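Local coordinates for protein teichoic acid D-alanine hydrolase (Staphylococcus aureus, PDB 5ZH8) that removes D-alanyl esters from wall teichoic acid and lipoteichoic acid, and affects cell-wall structure and the level of methicillin resistance, at residues K311-K323 with Y329-R341. Numbering follows the deposited sequence.
Sequences KITNPLLHEFGTK and YRYGFYAKPTLNR
The guanidinium of R330 meets the end of helix 311-318 with its edge: the carbonyl oxygens of L316 and E319 sit at the rim near its plane, while the methyl of A335, from its own segment, covers one face, 3.5 Å above the plane. F320 lies with one ring face over the carbonyl O of A335, and its CZ reaches CG of P337. On the ring of F333, one face carries CD of R330, and CZ comes to 3.8 Å from CD2 of L317.

Both terminal nitrogens of R330 converge on the carbonyl O of E319, NH1 at 2.8 Å and NH2 at 2.7 Å, and this oxygen lies almost in the guanidinium plane. NH1 also donates to O of L316, at 2.9 Å, from well above that carbonyl's plane. Bends at chi2 (-67°) and chi3 (-53°) turn the guanidinium toward these two carbonyls, and the bond from NE to O of E328 helps to set its rotation. Next along, ND2 of N340 gives a straighter bond (155°) to O of L317, 2.8 Å away and on a lone pair; OD1 of N340 accepts a hydrogen bond from ND2 of N390. The carbonyls of L316 and L317 in the last helical turn, and that of E319 just after it, thus accept from side chains of two strands.

L316 CD1 packs at 3.5 Å on CD2 of Y331, the leucine side chain roughly perpendicular to that of the tyrosine; the Y331 hydroxyl bonds to E141.

R330 to F333 form a type I' turn, joining strands 329-330 and 333-335 as a beta hairpin at the border of the antiparallel sheet of this beta-lactamase-family fold, with the helix end docked across it.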
loop_
_atom_site.group_PDB
_atom_site.type_symbol
_atom_site.label_atom_id
_atom_site.label_comp_id
_atom_site.label_asym_id
_atom_site.label_seq_id
_atom_site.Cartn_x
_atom_site.Cartn_y
_atom_site.Cartn_z
ATOM N N LYS A 311 -10.576 24.835 28.287
ATOM C CA LYS A 311 -10.443 25.949 27.333
ATOM C C LYS A 311 -9.306 25.778 26.312
ATOM O O LYS A 311 -9.342 26.385 25.239
ATOM C CB LYS A 311 -10.284 27.277 28.075
ATOM C CG LYS A 311 -11.552 27.738 28.768
ATOM C CD LYS A 311 -11.377 29.147 29.327
ATOM C CE LYS A 311 -12.553 29.582 30.182
ATOM N NZ LYS A 311 -13.856 29.430 29.474
ATOM N N ILE A 312 -8.308 24.961 26.643
ATOM C CA ILE A 312 -7.261 24.580 25.684
ATOM C C ILE A 312 -7.647 23.293 24.941
ATOM O O ILE A 312 -7.544 23.223 23.714
ATOM C CB ILE A 312 -5.888 24.395 26.379
ATOM C CG1 ILE A 312 -5.429 25.699 27.052
ATOM C CG2 ILE A 312 -4.830 23.909 25.391
ATOM C CD1 ILE A 312 -5.243 26.868 26.115
ATOM N N THR A 313 -8.104 22.293 25.690
ATOM C CA THR A 313 -8.381 20.974 25.136
ATOM C C THR A 313 -9.538 20.969 24.135
ATOM O O THR A 313 -9.425 20.367 23.067
ATOM C CB THR A 313 -8.702 19.960 26.245
ATOM O OG1 THR A 313 -7.599 19.873 27.157
ATOM C CG2 THR A 313 -8.992 18.589 25.648
ATOM N N ASN A 314 -10.645 21.624 24.477
ATOM C CA ASN A 314 -11.848 21.544 23.643
ATOM C C ASN A 314 -11.608 22.012 22.200
ATOM O O ASN A 314 -11.904 21.270 21.257
ATOM C CB ASN A 314 -13.020 22.302 24.266
ATOM C CG ASN A 314 -13.503 21.685 25.567
ATOM O OD1 ASN A 314 -13.223 20.521 25.872
ATOM N ND2 ASN A 314 -14.226 22.483 26.356
ATOM N N PRO A 315 -11.054 23.227 22.012
ATOM C CA PRO A 315 -10.763 23.663 20.642
ATOM C C PRO A 315 -9.706 22.802 19.955
ATOM O O PRO A 315 -9.852 22.475 18.774
ATOM C CB PRO A 315 -10.237 25.094 20.815
ATOM C CG PRO A 315 -10.576 25.490 22.208
ATOM C CD PRO A 315 -10.666 24.241 23.007
ATOM N N LEU A 316 -8.658 22.437 20.691
ATOM C CA LEU A 316 -7.626 21.558 20.163
ATOM C C LEU A 316 -8.252 20.298 19.577
ATOM O O LEU A 316 -7.901 19.889 18.477
ATOM C CB LEU A 316 -6.620 21.193 21.261
ATOM C CG LEU A 316 -5.598 20.090 20.963
ATOM C CD1 LEU A 316 -4.758 20.452 19.748
ATOM C CD2 LEU A 316 -4.744 19.859 22.210
ATOM N N LEU A 317 -9.198 19.708 20.306
ATOM C CA LEU A 317 -9.858 18.472 19.882
ATOM C C LEU A 317 -11.045 18.667 18.934
ATOM O O LEU A 317 -11.361 17.747 18.177
ATOM C CB LEU A 317 -10.342 17.667 21.099
ATOM C CG LEU A 317 -9.308 17.177 22.125
ATOM C CD1 LEU A 317 -9.983 16.245 23.123
ATOM C CD2 LEU A 317 -8.122 16.488 21.474
ATOM N N HIS A 318 -11.732 19.812 18.981
ATOM C CA HIS A 318 -13.031 19.934 18.280
ATOM C C HIS A 318 -13.255 21.137 17.356
ATOM O O HIS A 318 -14.193 21.115 16.562
ATOM C CB HIS A 318 -14.159 19.887 19.305
ATOM C CG HIS A 318 -14.123 18.676 20.181
ATOM N ND1 HIS A 318 -14.026 17.401 19.675
ATOM C CD2 HIS A 318 -14.195 18.544 21.525
ATOM C CE1 HIS A 318 -14.043 16.533 20.670
ATOM N NE2 HIS A 318 -14.145 17.199 21.803
ATOM N N GLU A 319 -12.429 22.177 17.454
ATOM C CA GLU A 319 -12.630 23.380 16.647
ATOM C C GLU A 319 -11.982 23.196 15.291
ATOM O O GLU A 319 -10.796 22.884 15.217
ATOM C CB GLU A 319 -12.043 24.616 17.339
ATOM C CG GLU A 319 -12.213 25.912 16.548
ATOM C CD GLU A 319 -11.752 27.138 17.312
ATOM O OE1 GLU A 319 -12.231 27.384 18.436
ATOM O OE2 GLU A 319 -10.910 27.882 16.783
ATOM N N PHE A 320 -12.750 23.390 14.222
ATOM C CA PHE A 320 -12.185 23.403 12.874
ATOM C C PHE A 320 -12.939 24.342 11.952
ATOM O O PHE A 320 -14.145 24.527 12.100
ATOM C CB PHE A 320 -12.096 21.989 12.285
ATOM C CG PHE A 320 -13.397 21.425 11.801
ATOM C CD1 PHE A 320 -14.375 21.033 12.699
ATOM C CD2 PHE A 320 -13.617 21.227 10.446
ATOM C CE1 PHE A 320 -15.566 20.482 12.251
ATOM C CE2 PHE A 320 -14.801 20.677 9.990
ATOM C CZ PHE A 320 -15.778 20.299 10.894
ATOM N N GLY A 321 -12.212 24.929 11.002
ATOM C CA GLY A 321 -12.762 25.915 10.084
ATOM C C GLY A 321 -12.737 27.312 10.675
ATOM O O GLY A 321 -13.635 28.116 10.430
ATOM N N THR A 322 -11.691 27.598 11.445
ATOM C CA THR A 322 -11.530 28.888 12.103
ATOM C C THR A 322 -10.134 29.432 11.845
ATOM O O THR A 322 -9.227 28.690 11.479
ATOM C CB THR A 322 -11.724 28.759 13.626
ATOM O OG1 THR A 322 -10.689 27.927 14.169
ATOM C CG2 THR A 322 -13.084 28.150 13.943
ATOM N N LYS A 323 -9.940 30.697 12.101
ATOM C CA LYS A 323 -8.646 31.259 11.896
ATOM C C LYS A 323 -7.594 30.454 12.634
ATOM O O LYS A 323 -6.565 30.152 12.090
ATOM C CB LYS A 323 -8.660 32.713 12.328
ATOM C CG LYS A 323 -7.306 33.364 12.349
ATOM C CD LYS A 323 -6.933 33.894 10.990
ATOM C CE LYS A 323 -5.697 34.767 11.074
ATOM N NZ LYS A 323 -5.911 36.023 11.843
ATOM N N TYR A 329 -7.124 18.975 10.119
ATOM C CA TYR A 329 -5.837 18.578 10.676
ATOM C C TYR A 329 -5.283 19.634 11.631
ATOM O O TYR A 329 -5.307 20.817 11.327
ATOM C CB TYR A 329 -4.832 18.336 9.552
ATOM C CG TYR A 329 -3.600 17.588 9.989
ATOM C CD1 TYR A 329 -3.627 16.218 10.131
ATOM C CD2 TYR A 329 -2.409 18.251 10.264
ATOM C CE1 TYR A 329 -2.514 15.514 10.520
ATOM C CE2 TYR A 329 -1.285 17.551 10.663
ATOM C CZ TYR A 329 -1.348 16.182 10.786
ATOM O OH TYR A 329 -0.248 15.455 11.171
ATOM N N ARG A 330 -4.808 19.189 12.787
ATOM C CA ARG A 330 -4.037 20.038 13.690
ATOM C C ARG A 330 -3.223 19.168 14.648
ATOM O O ARG A 330 -3.675 18.094 15.068
ATOM C CB ARG A 330 -4.933 21.004 14.486
ATOM C CG ARG A 330 -5.588 20.417 15.743
ATOM C CD ARG A 330 -6.616 19.331 15.420
ATOM N NE ARG A 330 -7.584 19.822 14.450
ATOM C CZ ARG A 330 -8.546 20.693 14.724
ATOM N NH1 ARG A 330 -8.711 21.171 15.952
ATOM N NH2 ARG A 330 -9.357 21.088 13.757
ATOM N N TYR A 331 -2.022 19.637 14.981
ATOM C CA TYR A 331 -1.187 19.001 16.004
ATOM C C TYR A 331 -1.112 17.478 15.864
ATOM O O TYR A 331 -1.206 16.748 16.848
ATOM C CB TYR A 331 -1.670 19.415 17.405
ATOM C CG TYR A 331 -1.441 20.880 17.681
ATOM C CD1 TYR A 331 -0.188 21.339 18.099
ATOM C CD2 TYR A 331 -2.460 21.821 17.501
ATOM C CE1 TYR A 331 0.036 22.683 18.350
ATOM C CE2 TYR A 331 -2.240 23.168 17.746
ATOM C CZ TYR A 331 -0.990 23.592 18.167
ATOM O OH TYR A 331 -0.762 24.925 18.411
ATOM N N GLY A 332 -0.955 17.015 14.628
ATOM C CA GLY A 332 -0.764 15.595 14.348
ATOM C C GLY A 332 -2.002 14.730 14.195
ATOM O O GLY A 332 -1.877 13.516 14.093
ATOM N N PHE A 333 -3.193 15.324 14.170
ATOM C CA PHE A 333 -4.432 14.534 14.056
ATOM C C PHE A 333 -5.582 15.324 13.438
ATOM O O PHE A 333 -5.488 16.532 13.250
ATOM C CB PHE A 333 -4.838 14.000 15.428
ATOM C CG PHE A 333 -5.470 15.031 16.318
ATOM C CD1 PHE A 333 -4.682 15.900 17.079
ATOM C CD2 PHE A 333 -6.849 15.142 16.390
ATOM C CE1 PHE A 333 -5.266 16.854 17.891
ATOM C CE2 PHE A 333 -7.440 16.102 17.199
ATOM C CZ PHE A 333 -6.647 16.956 17.949
ATOM N N TYR A 334 -6.664 14.621 13.137
ATOM C CA TYR A 334 -7.807 15.196 12.433
ATOM C C TYR A 334 -9.025 15.357 13.332
ATOM O O TYR A 334 -9.424 14.422 14.008
ATOM C CB TYR A 334 -8.190 14.289 11.269
ATOM C CG TYR A 334 -7.153 14.203 10.180
ATOM C CD1 TYR A 334 -7.163 15.103 9.127
ATOM C CD2 TYR A 334 -6.168 13.212 10.192
ATOM C CE1 TYR A 334 -6.219 15.033 8.118
ATOM C CE2 TYR A 334 -5.220 13.136 9.184
ATOM C CZ TYR A 334 -5.253 14.046 8.151
ATOM O OH TYR A 334 -4.323 13.986 7.141
ATOM N N ALA A 335 -9.607 16.551 13.321
ATOM C CA ALA A 335 -10.945 16.772 13.854
ATOM C C ALA A 335 -11.896 16.859 12.673
ATOM O O ALA A 335 -11.819 17.798 11.887
ATOM C CB ALA A 335 -10.993 18.050 14.668
ATOM N N LYS A 336 -12.776 15.868 12.544
ATOM C CA LYS A 336 -13.701 15.789 11.414
ATOM C C LYS A 336 -15.156 15.962 11.878
ATOM O O LYS A 336 -15.416 16.032 13.078
ATOM C CB LYS A 336 -13.510 14.461 10.684
ATOM C CG LYS A 336 -12.075 14.196 10.247
ATOM C CD LYS A 336 -11.955 12.871 9.509
ATOM C CE LYS A 336 -10.922 12.930 8.399
ATOM N NZ LYS A 336 -11.380 13.781 7.263
ATOM N N PRO A 337 -16.105 16.055 10.929
ATOM C CA PRO A 337 -17.501 16.266 11.302
ATOM C C PRO A 337 -18.116 15.214 12.220
ATOM O O PRO A 337 -18.809 15.579 13.170
ATOM C CB PRO A 337 -18.216 16.279 9.956
ATOM C CG PRO A 337 -17.213 16.864 9.039
ATOM C CD PRO A 337 -15.911 16.265 9.484
ATOM N N THR A 338 -17.875 13.934 11.947
ATOM C CA THR A 338 -18.517 12.862 12.715
ATOM C C THR A 338 -17.577 12.171 13.688
ATOM O O THR A 338 -18.013 11.297 14.444
ATOM C CB THR A 338 -19.086 11.780 11.784
ATOM O OG1 THR A 338 -18.009 11.155 11.077
ATOM C CG2 THR A 338 -20.050 12.372 10.795
ATOM N N LEU A 339 -16.297 12.557 13.673
ATOM C CA LEU A 339 -15.256 11.810 14.385
ATOM C C LEU A 339 -13.921 12.538 14.395
ATOM O O LEU A 339 -13.701 13.443 13.599
ATOM C CB LEU A 339 -15.069 10.435 13.734
ATOM C CG LEU A 339 -14.740 10.429 12.229
ATOM C CD1 LEU A 339 -13.243 10.585 11.965
ATOM C CD2 LEU A 339 -15.256 9.152 11.571
ATOM N N ASN A 340 -13.048 12.137 15.315
ATOM C CA ASN A 340 -11.638 12.525 15.289
ATOM C C ASN A 340 -10.832 11.318 14.827
ATOM O O ASN A 340 -11.140 10.181 15.188
ATOM C CB ASN A 340 -11.145 12.984 16.670
ATOM C CG ASN A 340 -11.605 14.390 17.027
ATOM O OD1 ASN A 340 -12.508 14.946 16.397
ATOM N ND2 ASN A 340 -10.988 14.966 18.053
ATOM N N ARG A 341 -9.788 11.573 14.047
ATOM C CA ARG A 341 -9.044 10.513 13.398
ATOM C C ARG A 341 -7.534 10.667 13.570
ATOM O O ARG A 341 -6.997 11.766 13.436
ATOM C CB ARG A 341 -9.406 10.492 11.912
ATOM C CG ARG A 341 -8.512 9.631 11.039
ATOM C CD ARG A 341 -9.001 9.662 9.601
ATOM N NE ARG A 341 -8.293 8.700 8.752
ATOM C CZ ARG A 341 -7.122 8.930 8.159
ATOM N NH1 ARG A 341 -6.497 10.092 8.321
ATOM N NH2 ARG A 341 -6.570 7.997 7.406
#